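Local structure of TetR family Transcriptional regulator (Streptococcus agalactiae 2603V/R, 3KKC) at residues L67-H70 and L71-G75; L88-E92 and Q93-S97; E150-K153 and W154-H157; Q160-V164 and E165-K169. The protein probably binds DNA as a transcriptional regulator of the TetR family and, in this crystal, carries a nickel ion held by three histidines. All coordinates share one frame; numbering follows the deposited sequence.

Contact 1 (L67-H70 and L71-G75); sequences LFHH and LFKQG. With NI (nickel (II) ion), chain E; IMD (imidazole), chain F.
H70, a nickel ligand, and Q74, one turn on where helix 57-71 runs out, meet beside a nickel site. With its CG anti to the backbone N (chi1 -175°), H70 turns its imidazole toward the metal, and H70 NE2 binds the nickel ion at 2.2 Å. Q74 folds back at its second torsion, its CG resting 3.2 Å from H70 O and its side chain crossing that of H70 obliquely, amide and ring planes 52° apart. Q74 OE1 accepts a weak hydrogen bond of 3.0 Å from N1 of an imidazole molecule, probably from the crystallisation liquor, which also meets the edge of the H70 ring.

The last helical turn is closed by a bond of 3.1 Å from F72 N to F68 O. On its buried flank the F68 and F72 rings lie side by side with planes at 45°, F68 CD1 meeting F72 CE2 at 3.5 Å, while L71 reaches I87 and F91. On another flank K73 CB makes a CH-pi contact over one face of the H69 ring, 4.2 Å from its centroid. With H70 on this helix and H86 and H90 on the next, this is a three-histidine metal site bridging two helices.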
loop_
_atom_site.group_PDB
_atom_site.type_symbol
_atom_site.label_atom_id
_atom_site.label_comp_id
_atom_site.label_asym_id
_atom_site.label_seq_id
_atom_site.Cartn_x
_atom_site.Cartn_y
_atom_site.Cartn_z
ATOM N N LEU A 67 -4.889 6.917 -20.609
ATOM C CA LEU A 67 -4.743 7.755 -19.430
ATOM C C LEU A 67 -3.283 8.188 -19.197
ATOM O O LEU A 67 -3.006 9.349 -18.872
ATOM C CB LEU A 67 -5.288 7.024 -18.207
ATOM C CG LEU A 67 -6.646 7.513 -17.725
ATOM C CD1 LEU A 67 -7.331 8.365 -18.791
ATOM C CD2 LEU A 67 -7.513 6.351 -17.314
ATOM N N PHE A 68 -2.354 7.252 -19.386
ATOM C CA PHE A 68 -0.939 7.537 -19.179
ATOM C C PHE A 68 -0.298 8.282 -20.360
ATOM O O PHE A 68 0.679 9.019 -20.189
ATOM C CB PHE A 68 -0.191 6.262 -18.797
ATOM C CG PHE A 68 -0.660 5.684 -17.483
ATOM C CD1 PHE A 68 -1.148 6.531 -16.485
ATOM C CD2 PHE A 68 -0.620 4.304 -17.241
ATOM C CE1 PHE A 68 -1.590 6.019 -15.270
ATOM C CE2 PHE A 68 -1.071 3.778 -16.036
ATOM C CZ PHE A 68 -1.555 4.616 -15.042
ATOM N N HIS A 69 -0.844 8.111 -21.556
ATOM C CA HIS A 69 -0.326 8.890 -22.652
ATOM C C HIS A 69 -0.683 10.342 -22.389
ATOM O O HIS A 69 0.159 11.212 -22.561
ATOM C CB HIS A 69 -0.877 8.426 -23.988
ATOM C CG HIS A 69 -0.287 9.132 -25.165
ATOM N ND1 HIS A 69 0.665 8.550 -25.977
ATOM C CD2 HIS A 69 -0.539 10.356 -25.692
ATOM C CE1 HIS A 69 0.981 9.391 -26.949
ATOM N NE2 HIS A 69 0.266 10.494 -26.799
ATOM N N HIS A 70 -1.906 10.615 -21.940
ATOM C CA HIS A 70 -2.265 12.006 -21.674
ATOM C C HIS A 70 -1.557 12.650 -20.473
ATOM O O HIS A 70 -1.340 13.861 -20.462
ATOM C CB HIS A 70 -3.768 12.232 -21.526
ATOM C CG HIS A 70 -4.120 13.683 -21.363
ATOM N ND1 HIS A 70 -3.977 14.599 -22.390
ATOM C CD2 HIS A 70 -4.557 14.389 -20.290
ATOM C CE1 HIS A 70 -4.328 15.799 -21.958
ATOM N NE2 HIS A 70 -4.691 15.701 -20.691
ATOM N N LEU A 71 -1.234 11.862 -19.454
ATOM C CA LEU A 71 -0.585 12.418 -18.270
ATOM C C LEU A 71 0.889 12.730 -18.509
ATOM O O LEU A 71 1.345 13.820 -18.204
ATOM C CB LEU A 71 -0.729 11.473 -17.081
ATOM C CG LEU A 71 -2.101 11.471 -16.420
ATOM C CD1 LEU A 71 -2.044 10.808 -15.069
ATOM C CD2 LEU A 71 -2.549 12.891 -16.277
ATOM N N PHE A 72 1.627 11.790 -19.082
ATOM C CA PHE A 72 3.086 11.862 -19.086
ATOM C C PHE A 72 3.644 12.029 -20.478
ATOM O O PHE A 72 4.405 12.951 -20.733
ATOM C CB PHE A 72 3.719 10.588 -18.503
ATOM C CG PHE A 72 3.109 10.115 -17.207
ATOM C CD1 PHE A 72 3.434 10.720 -16.002
ATOM C CD2 PHE A 72 2.248 9.031 -17.189
ATOM C CE1 PHE A 72 2.890 10.263 -14.804
ATOM C CE2 PHE A 72 1.706 8.573 -16.000
ATOM C CZ PHE A 72 2.030 9.187 -14.810
ATOM N N LYS A 73 3.292 11.100 -21.363
ATOM C CA LYS A 73 3.905 11.009 -22.683
ATOM C C LYS A 73 3.613 12.258 -23.510
ATOM O O LYS A 73 3.709 12.262 -24.740
ATOM C CB LYS A 73 3.469 9.718 -23.380
ATOM C CG LYS A 73 3.780 8.470 -22.541
ATOM C CD LYS A 73 2.763 7.358 -22.782
ATOM C CE LYS A 73 2.621 6.441 -21.566
ATOM N NZ LYS A 73 1.426 5.536 -21.669
ATOM N N GLN A 74 3.256 13.320 -22.794
ATOM C CA GLN A 74 3.188 14.675 -23.323
ATOM C C GLN A 74 4.569 15.274 -23.609
ATOM O O GLN A 74 5.501 15.159 -22.799
ATOM C CB GLN A 74 2.474 15.566 -22.307
ATOM C CG GLN A 74 1.022 15.227 -22.124
ATOM C CD GLN A 74 0.236 15.447 -23.393
ATOM O OE1 GLN A 74 -0.758 16.166 -23.390
ATOM N NE2 GLN A 74 0.691 14.848 -24.493
ATOM N N GLY A 75 4.694 15.918 -24.761
ATOM C CA GLY A 75 5.832 16.780 -25.013
ATOM C C GLY A 75 5.418 18.218 -24.750
ATOM O O GLY A 75 5.998 19.156 -25.290
HETATM NI NI NI E . -5.183 17.177 -19.149
HETATM N N1 IMD F . -2.232 18.532 -22.364
HETATM C C2 IMD F . -2.427 18.885 -21.076
HETATM N N3 IMD F . -3.731 19.204 -20.907
HETATM C C4 IMD F . -4.365 19.056 -22.089
HETATM C C5 IMD F . -3.417 18.630 -23.011
#

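Contact 2 (L88-E92 and Q93-S97); sequences LKHFE and QNQDS. With NI (nickel (II) ion), chain E.
H90 and Q95 meet ring against amide. The Q95 amide is stacked on one face of the imidazole with the two planes 19° apart, and Q95 CD sits 3.7 Å above the ring plane, offset to its rim. The aliphatic part of Q95 is closer still, with Q95 CB 3.3 Å from H90 ND1. At the ring nitrogen farther from Q95 CB, H90 NE2 binds the nickel ion at 2.2 Å, so the metal bond and the stacked amide both restrain the ring; H70 and H86 supply further ligands.

What carries Q95 back over H90 is the backbone. Helix 80-93 ends in a Schellman motif with N94 as its C-prime residue at positive phi: Q95 N reaches back five residues to H90 O at 3.0 Å, in the carbonyl plane, while N94 N binds F91 O at 3.0 Å from above that carbonyl's plane. Farther out, the N94 side chain leans on the next helix, its ND2 bonded to T100 OG1. Q93 CG covers K89 O at 3.3 Å, and Q93 NE2 runs alongside E92, 3.4 Å from E92 CG. F91 packs against L71 and L156, and E92 against W155.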
loop_
_atom_site.group_PDB
_atom_site.type_symbol
_atom_site.label_atom_id
_atom_site.label_comp_id
_atom_site.label_asym_id
_atom_site.label_seq_id
_atom_site.Cartn_x
_atom_site.Cartn_y
_atom_site.Cartn_z
ATOM N N LEU A 88 -1.680 15.993 -11.078
ATOM C CA LEU A 88 -2.551 16.122 -9.921
ATOM C C LEU A 88 -3.920 16.686 -10.312
ATOM O O LEU A 88 -4.923 16.367 -9.679
ATOM C CB LEU A 88 -1.900 16.997 -8.839
ATOM C CG LEU A 88 -0.981 16.378 -7.783
ATOM C CD1 LEU A 88 -0.579 14.933 -8.108
ATOM C CD2 LEU A 88 0.265 17.260 -7.564
ATOM N N LYS A 89 -3.964 17.535 -11.343
ATOM C CA LYS A 89 -5.226 18.158 -11.749
ATOM C C LYS A 89 -6.221 17.067 -12.129
ATOM O O LYS A 89 -7.370 17.079 -11.693
ATOM C CB LYS A 89 -5.011 19.121 -12.911
ATOM C CG LYS A 89 -6.149 20.121 -13.120
ATOM C CD LYS A 89 -5.692 21.368 -13.919
ATOM C CE LYS A 89 -5.337 21.032 -15.370
ATOM N NZ LYS A 89 -4.485 22.058 -16.070
ATOM N N HIS A 90 -5.759 16.107 -12.927
ATOM C CA HIS A 90 -6.589 14.985 -13.346
ATOM C C HIS A 90 -7.102 14.132 -12.210
ATOM O O HIS A 90 -8.219 13.628 -12.256
ATOM C CB HIS A 90 -5.846 14.121 -14.345
ATOM C CG HIS A 90 -5.898 14.663 -15.731
ATOM N ND1 HIS A 90 -6.545 14.014 -16.759
ATOM C CD2 HIS A 90 -5.431 15.821 -16.248
ATOM C CE1 HIS A 90 -6.445 14.733 -17.860
ATOM N NE2 HIS A 90 -5.785 15.840 -17.575
ATOM N N PHE A 91 -6.295 13.969 -11.177
ATOM C CA PHE A 91 -6.722 13.127 -10.083
ATOM C C PHE A 91 -7.860 13.773 -9.292
ATOM O O PHE A 91 -8.798 13.077 -8.883
ATOM C CB PHE A 91 -5.527 12.656 -9.219
ATOM C CG PHE A 91 -4.782 11.465 -9.812
ATOM C CD1 PHE A 91 -5.214 10.165 -9.572
ATOM C CD2 PHE A 91 -3.670 11.647 -10.627
ATOM C CE1 PHE A 91 -4.549 9.061 -10.130
ATOM C CE2 PHE A 91 -2.985 10.553 -11.175
ATOM C CZ PHE A 91 -3.435 9.254 -10.931
ATOM N N GLU A 92 -7.822 15.092 -9.126
ATOM C CA GLU A 92 -8.778 15.753 -8.228
ATOM C C GLU A 92 -10.210 15.826 -8.781
ATOM O O GLU A 92 -11.172 15.957 -8.004
ATOM C CB GLU A 92 -8.275 17.134 -7.747
ATOM C CG GLU A 92 -8.326 18.249 -8.791
ATOM C CD GLU A 92 -8.190 19.657 -8.196
ATOM O OE1 GLU A 92 -8.494 19.845 -6.997
ATOM O OE2 GLU A 92 -7.787 20.579 -8.943
ATOM N N GLN A 93 -10.344 15.729 -10.110
ATOM C CA GLN A 93 -11.653 15.656 -10.766
ATOM C C GLN A 93 -11.997 14.212 -11.096
ATOM O O GLN A 93 -13.127 13.912 -11.515
ATOM C CB GLN A 93 -11.689 16.456 -12.083
ATOM C CG GLN A 93 -10.564 17.432 -12.316
ATOM C CD GLN A 93 -10.783 18.726 -11.571
ATOM O OE1 GLN A 93 -11.856 18.946 -10.997
ATOM N NE2 GLN A 93 -9.767 19.596 -11.567
ATOM N N ASN A 94 -11.017 13.326 -10.931
ATOM C CA ASN A 94 -11.202 11.925 -11.245
ATOM C C ASN A 94 -11.457 11.799 -12.749
ATOM O O ASN A 94 -12.371 11.088 -13.201
ATOM C CB ASN A 94 -12.362 11.351 -10.434
ATOM C CG ASN A 94 -12.292 9.825 -10.301
ATOM O OD1 ASN A 94 -11.264 9.198 -10.597
ATOM N ND2 ASN A 94 -13.393 9.227 -9.850
ATOM N N GLN A 95 -10.655 12.536 -13.517
ATOM C CA GLN A 95 -10.687 12.448 -14.972
ATOM C C GLN A 95 -10.585 10.998 -15.436
ATOM O O GLN A 95 -9.498 10.385 -15.388
ATOM C CB GLN A 95 -9.558 13.261 -15.585
ATOM C CG GLN A 95 -9.453 14.661 -15.016
ATOM C CD GLN A 95 -9.727 15.735 -16.054
ATOM O OE1 GLN A 95 -10.309 15.450 -17.103
ATOM N NE2 GLN A 95 -9.308 16.972 -15.768
ATOM N N ASP A 96 -11.734 10.502 -15.914
ATOM C CA ASP A 96 -11.963 9.130 -16.368
ATOM C C ASP A 96 -11.704 8.095 -15.278
ATOM O O ASP A 96 -11.128 7.056 -15.554
ATOM C CB ASP A 96 -11.152 8.775 -17.628
ATOM C CG ASP A 96 -11.029 9.938 -18.618
ATOM O OD1 ASP A 96 -11.815 10.030 -19.598
ATOM O OD2 ASP A 96 -10.104 10.748 -18.427
ATOM N N SER A 97 -12.127 8.386 -14.050
ATOM C CA SER A 97 -12.054 7.433 -12.951
ATOM C C SER A 97 -10.603 7.087 -12.565
ATOM O O SER A 97 -10.329 6.014 -11.973
ATOM C CB SER A 97 -12.815 6.158 -13.316
ATOM O OG SER A 97 -14.085 6.468 -13.868
HETATM NI NI NI E . -5.183 17.177 -19.149
#

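Contact 3 (E150-K153 and W154-H157); sequences ETLK and WWLH
Successive i to i+4 bonds from W154 N to E150 O, W155 N to T151 O, L156 N to L152 O and H157 N to K153 O carry the C-terminal part of helix 137-157 in regular form. K153 O has a second donor: H157 ND1 turns back to it at 2.8 Å, a weak bond because its N-H...O angle is only 122°. Two donors from one residue thus grip a single carbonyl. The side chain of K153 reaches back one turn, K153 NZ forming a salt bridge of 3.2 Å with E150 OE2 and meeting that oxygen nearly along its C-O axis.

The apolar flank is built round L152. With its CG anti to the backbone N (chi1 168°), L152 brings CD1 to 3.5 Å from L156 CD1, and the same methyl lies at the edge of the W155 indole, 3.9 Å from W155 CE3. The W154 indole instead brings its edge to T151 O, with W154 CE3 3.6 Å away and the oxygen in the ring plane. W155 is wedged between helices 80-93 and 164-175, its NE1 bonded to M162 O; L152 and L156 face helix 98-103, and T151 and W154 pack on F139 and Q142 of the second subunit.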
loop_
_atom_site.group_PDB
_atom_site.type_symbol
_atom_site.label_atom_id
_atom_site.label_comp_id
_atom_site.label_asym_id
_atom_site.label_seq_id
_atom_site.Cartn_x
_atom_site.Cartn_y
_atom_site.Cartn_z
ATOM N N GLU A 150 1.875 7.732 -2.135
ATOM C CA GLU A 150 1.136 7.766 -0.878
ATOM C C GLU A 150 0.614 9.155 -0.495
ATOM O O GLU A 150 -0.508 9.286 -0.007
ATOM C CB GLU A 150 1.949 7.148 0.259
ATOM C CG GLU A 150 1.234 6.002 0.959
ATOM C CD GLU A 150 1.050 4.792 0.060
ATOM O OE1 GLU A 150 2.026 4.372 -0.605
ATOM O OE2 GLU A 150 -0.074 4.257 0.021
ATOM N N THR A 151 1.396 10.206 -0.708
ATOM C CA THR A 151 0.841 11.534 -0.462
ATOM C C THR A 151 -0.460 11.644 -1.252
ATOM O O THR A 151 -1.512 11.979 -0.696
ATOM C CB THR A 151 1.806 12.670 -0.857
ATOM O OG1 THR A 151 2.874 12.730 0.088
ATOM C CG2 THR A 151 1.083 14.036 -0.880
ATOM N N LEU A 152 -0.364 11.318 -2.542
ATOM C CA LEU A 152 -1.466 11.366 -3.504
ATOM C C LEU A 152 -2.725 10.596 -3.056
ATOM O O LEU A 152 -3.804 11.183 -2.969
ATOM C CB LEU A 152 -0.957 10.863 -4.852
ATOM C CG LEU A 152 -2.009 10.580 -5.902
ATOM C CD1 LEU A 152 -2.958 11.741 -5.962
ATOM C CD2 LEU A 152 -1.352 10.359 -7.246
ATOM N N LYS A 153 -2.587 9.306 -2.742
ATOM C CA LYS A 153 -3.724 8.531 -2.224
ATOM C C LYS A 153 -4.368 9.211 -1.032
ATOM O O LYS A 153 -5.585 9.276 -0.925
ATOM C CB LYS A 153 -3.319 7.101 -1.813
ATOM C CG LYS A 153 -3.219 6.106 -2.949
ATOM C CD LYS A 153 -2.281 4.972 -2.579
ATOM C CE LYS A 153 -3.006 3.622 -2.463
ATOM N NZ LYS A 153 -2.672 2.930 -1.179
ATOM N N TRP A 154 -3.545 9.688 -0.109
ATOM C CA TRP A 154 -4.064 10.255 1.129
ATOM C C TRP A 154 -4.942 11.490 0.800
ATOM O O TRP A 154 -6.043 11.670 1.342
ATOM C CB TRP A 154 -2.896 10.580 2.088
ATOM C CG TRP A 154 -3.272 11.539 3.155
ATOM C CD1 TRP A 154 -3.826 11.239 4.364
ATOM C CD2 TRP A 154 -3.167 12.982 3.100
ATOM N NE1 TRP A 154 -4.068 12.405 5.074
ATOM C CE2 TRP A 154 -3.677 13.486 4.320
ATOM C CE3 TRP A 154 -2.697 13.885 2.144
ATOM C CZ2 TRP A 154 -3.724 14.881 4.617
ATOM C CZ3 TRP A 154 -2.748 15.300 2.438
ATOM C CH2 TRP A 154 -3.259 15.764 3.666
ATOM N N TRP A 155 -4.437 12.310 -0.115
ATOM C CA TRP A 155 -5.089 13.539 -0.542
ATOM C C TRP A 155 -6.449 13.230 -1.186
ATOM O O TRP A 155 -7.443 13.909 -0.927
ATOM C CB TRP A 155 -4.153 14.259 -1.520
ATOM C CG TRP A 155 -4.665 15.536 -2.139
ATOM C CD1 TRP A 155 -5.115 16.650 -1.486
ATOM C CD2 TRP A 155 -4.729 15.842 -3.541
ATOM N NE1 TRP A 155 -5.470 17.609 -2.392
ATOM C CE2 TRP A 155 -5.240 17.143 -3.659
ATOM C CE3 TRP A 155 -4.404 15.133 -4.707
ATOM C CZ2 TRP A 155 -5.435 17.760 -4.899
ATOM C CZ3 TRP A 155 -4.595 15.746 -5.934
ATOM C CH2 TRP A 155 -5.107 17.046 -6.020
ATOM N N LEU A 156 -6.490 12.183 -1.999
ATOM C CA LEU A 156 -7.724 11.773 -2.658
ATOM C C LEU A 156 -8.794 11.237 -1.679
ATOM O O LEU A 156 -9.996 11.334 -1.958
ATOM C CB LEU A 156 -7.420 10.761 -3.781
ATOM C CG LEU A 156 -6.591 11.313 -4.956
ATOM C CD1 LEU A 156 -6.062 10.223 -5.863
ATOM C CD2 LEU A 156 -7.383 12.316 -5.797
ATOM N N HIS A 157 -8.371 10.673 -0.544
ATOM C CA HIS A 157 -9.326 10.207 0.470
ATOM C C HIS A 157 -9.839 11.389 1.264
ATOM O O HIS A 157 -10.784 11.262 2.039
ATOM C CB HIS A 157 -8.686 9.251 1.479
ATOM C CG HIS A 157 -8.386 7.888 0.944
ATOM N ND1 HIS A 157 -7.108 7.484 0.618
ATOM C CD2 HIS A 157 -9.189 6.822 0.715
ATOM C CE1 HIS A 157 -7.140 6.234 0.193
ATOM N NE2 HIS A 157 -8.391 5.808 0.244
#

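Contact 4 (Q160-V164 and E165-K169); sequences QKMTV and EDLLK
A first torsion of 71° sets T163 OG1 between its backbone N and carbonyl carbon, aimed at D166, while M162, with chi1 37° and a further bend at its third torsion, curls over L167. T163 OG1 accepts from D166 N at 3.0 Å in a nearly straight bond. The aspartate side chain crosses the threonine obliquely, its CG 3.3 Å from T163 OG1, and E165 CG approaches the same oxygen. T163 O is used as well, taking L167 N at 3.1 Å almost in line with the carbonyl.

T163 is therefore the N-cap of helix 164-175, its hydroxyl replacing a carbonyl of the missing preceding turn. The flanking residues fit a hydrophobic staple, in which the residue before the N-cap touches the fourth residue after it. Here M162, present as selenomethionine, crosses L167 at about a right angle: M162 CG lies 4.0 Å from L167 CB, and M162 SE lies 4.1 Å from L167 CD1. Just inside the helix, V164 O accepts from L168 N at 2.9 Å, and V164 CG2 meets the E165 carboxylate end, 3.8 Å from E165 CD. V164 also packs against V85 and E92 of helix 80-93 and W155 of helix 137-157. L167 continues from the staple to T151 and W155, and reaches F139 of the second subunit.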
loop_
_atom_site.group_PDB
_atom_site.type_symbol
_atom_site.label_atom_id
_atom_site.label_comp_id
_atom_site.label_asym_id
_atom_site.label_seq_id
_atom_site.Cartn_x
_atom_site.Cartn_y
_atom_site.Cartn_z
ATOM N N GLN A 160 -11.904 17.332 2.521
ATOM C CA GLN A 160 -11.497 18.712 2.298
ATOM C C GLN A 160 -10.046 18.710 1.869
ATOM O O GLN A 160 -9.151 18.607 2.701
ATOM C CB GLN A 160 -11.669 19.539 3.566
ATOM C CG GLN A 160 -13.060 19.455 4.197
ATOM C CD GLN A 160 -14.174 19.798 3.231
ATOM O OE1 GLN A 160 -15.338 19.477 3.471
ATOM N NE2 GLN A 160 -13.823 20.453 2.127
ATOM N N LYS A 161 -9.815 18.800 0.563
ATOM C CA LYS A 161 -8.475 18.629 0.011
ATOM C C LYS A 161 -7.828 19.955 -0.352
ATOM O O LYS A 161 -8.485 20.857 -0.874
ATOM C CB LYS A 161 -8.508 17.708 -1.209
ATOM C CG LYS A 161 -9.906 17.434 -1.706
ATOM C CD LYS A 161 -9.884 16.721 -3.042
ATOM C CE LYS A 161 -9.446 15.283 -2.893
ATOM N NZ LYS A 161 -9.192 14.681 -4.228
HETATM N N MSE A 162 -6.537 20.072 -0.061
HETATM C CA MSE A 162 -5.791 21.262 -0.430
HETATM C C MSE A 162 -5.738 21.437 -1.957
HETATM O O MSE A 162 -5.981 20.491 -2.710
HETATM C CB MSE A 162 -4.392 21.233 0.197
HETATM C CG MSE A 162 -3.753 19.860 0.252
HETATM SE SE MSE A 162 -2.152 19.780 1.368
HETATM C CE MSE A 162 -3.011 19.853 3.116
ATOM N N THR A 163 -5.456 22.655 -2.406
ATOM C CA THR A 163 -5.366 22.921 -3.833
ATOM C C THR A 163 -4.213 22.098 -4.350
ATOM O O THR A 163 -3.279 21.819 -3.604
ATOM C CB THR A 163 -5.077 24.405 -4.111
ATOM O OG1 THR A 163 -3.730 24.706 -3.717
ATOM C CG2 THR A 163 -6.051 25.293 -3.336
ATOM N N VAL A 164 -4.255 21.707 -5.617
ATOM C CA VAL A 164 -3.189 20.847 -6.114
ATOM C C VAL A 164 -1.833 21.496 -5.877
ATOM O O VAL A 164 -0.857 20.804 -5.571
ATOM C CB VAL A 164 -3.345 20.490 -7.595
ATOM C CG1 VAL A 164 -4.804 20.359 -7.930
ATOM C CG2 VAL A 164 -2.667 21.528 -8.467
ATOM N N GLU A 165 -1.780 22.818 -5.995
ATOM C CA GLU A 165 -0.527 23.543 -5.821
ATOM C C GLU A 165 -0.011 23.513 -4.368
ATOM O O GLU A 165 1.183 23.335 -4.133
ATOM C CB GLU A 165 -0.654 24.981 -6.347
ATOM C CG GLU A 165 -2.091 25.381 -6.652
ATOM C CD GLU A 165 -2.423 25.312 -8.128
ATOM O OE1 GLU A 165 -3.619 25.137 -8.446
ATOM O OE2 GLU A 165 -1.494 25.445 -8.961
ATOM N N ASP A 166 -0.905 23.691 -3.402
ATOM C CA ASP A 166 -0.550 23.468 -2.006
ATOM C C ASP A 166 0.046 22.068 -1.762
ATOM O O ASP A 166 1.096 21.928 -1.150
ATOM C CB ASP A 166 -1.766 23.703 -1.109
ATOM C CG ASP A 166 -2.041 25.185 -0.885
ATOM O OD1 ASP A 166 -1.153 25.993 -1.224
ATOM O OD2 ASP A 166 -3.127 25.541 -0.369
ATOM N N LEU A 167 -0.617 21.029 -2.245
ATOM C CA LEU A 167 -0.110 19.683 -2.027
ATOM C C LEU A 167 1.241 19.471 -2.712
ATOM O O LEU A 167 2.144 18.837 -2.150
ATOM C CB LEU A 167 -1.115 18.625 -2.501
ATOM C CG LEU A 167 -0.687 17.172 -2.247
ATOM C CD1 LEU A 167 -1.394 16.530 -1.013
ATOM C CD2 LEU A 167 -0.856 16.322 -3.497
ATOM N N LEU A 168 1.379 19.979 -3.932
ATOM C CA LEU A 168 2.638 19.830 -4.646
ATOM C C LEU A 168 3.751 20.526 -3.864
ATOM O O LEU A 168 4.908 20.107 -3.867
ATOM C CB LEU A 168 2.546 20.437 -6.037
ATOM C CG LEU A 168 3.870 20.270 -6.777
ATOM C CD1 LEU A 168 4.170 18.773 -7.011
ATOM C CD2 LEU A 168 3.879 21.073 -8.075
ATOM N N LYS A 169 3.369 21.596 -3.184
ATOM C CA LYS A 169 4.286 22.402 -2.406
ATOM C C LYS A 169 4.746 21.647 -1.166
ATOM O O LYS A 169 5.943 21.402 -0.972
ATOM C CB LYS A 169 3.586 23.713 -2.009
ATOM C CG LYS A 169 4.244 24.496 -0.883
ATOM C CD LYS A 169 3.317 25.583 -0.350
ATOM C CE LYS A 169 4.039 26.489 0.647
ATOM N NZ LYS A 169 3.099 27.402 1.363
#

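In the fold
From the N terminus onward the four contacts follow in series; each is local, and none encloses or crosses another. Contact 1 finishes helix 57-71 and contact 2 finishes helix 80-93, and the two meet at the shared nickel ion, where H70 CD2 lies 3.1 Å from H90 CE1. Contact 3 lies in the C-terminal part of helix 137-157; after a short loop, contact 4 starts helix 164-175, and the two touch, for example through T151 and L167. Contact 2 also touches contacts 3 and 4, through W155 and V164, whereas contact 1 touches neither. The ends and starts of four helices are thus brought together, joining the metal site to helices at the subunit interface.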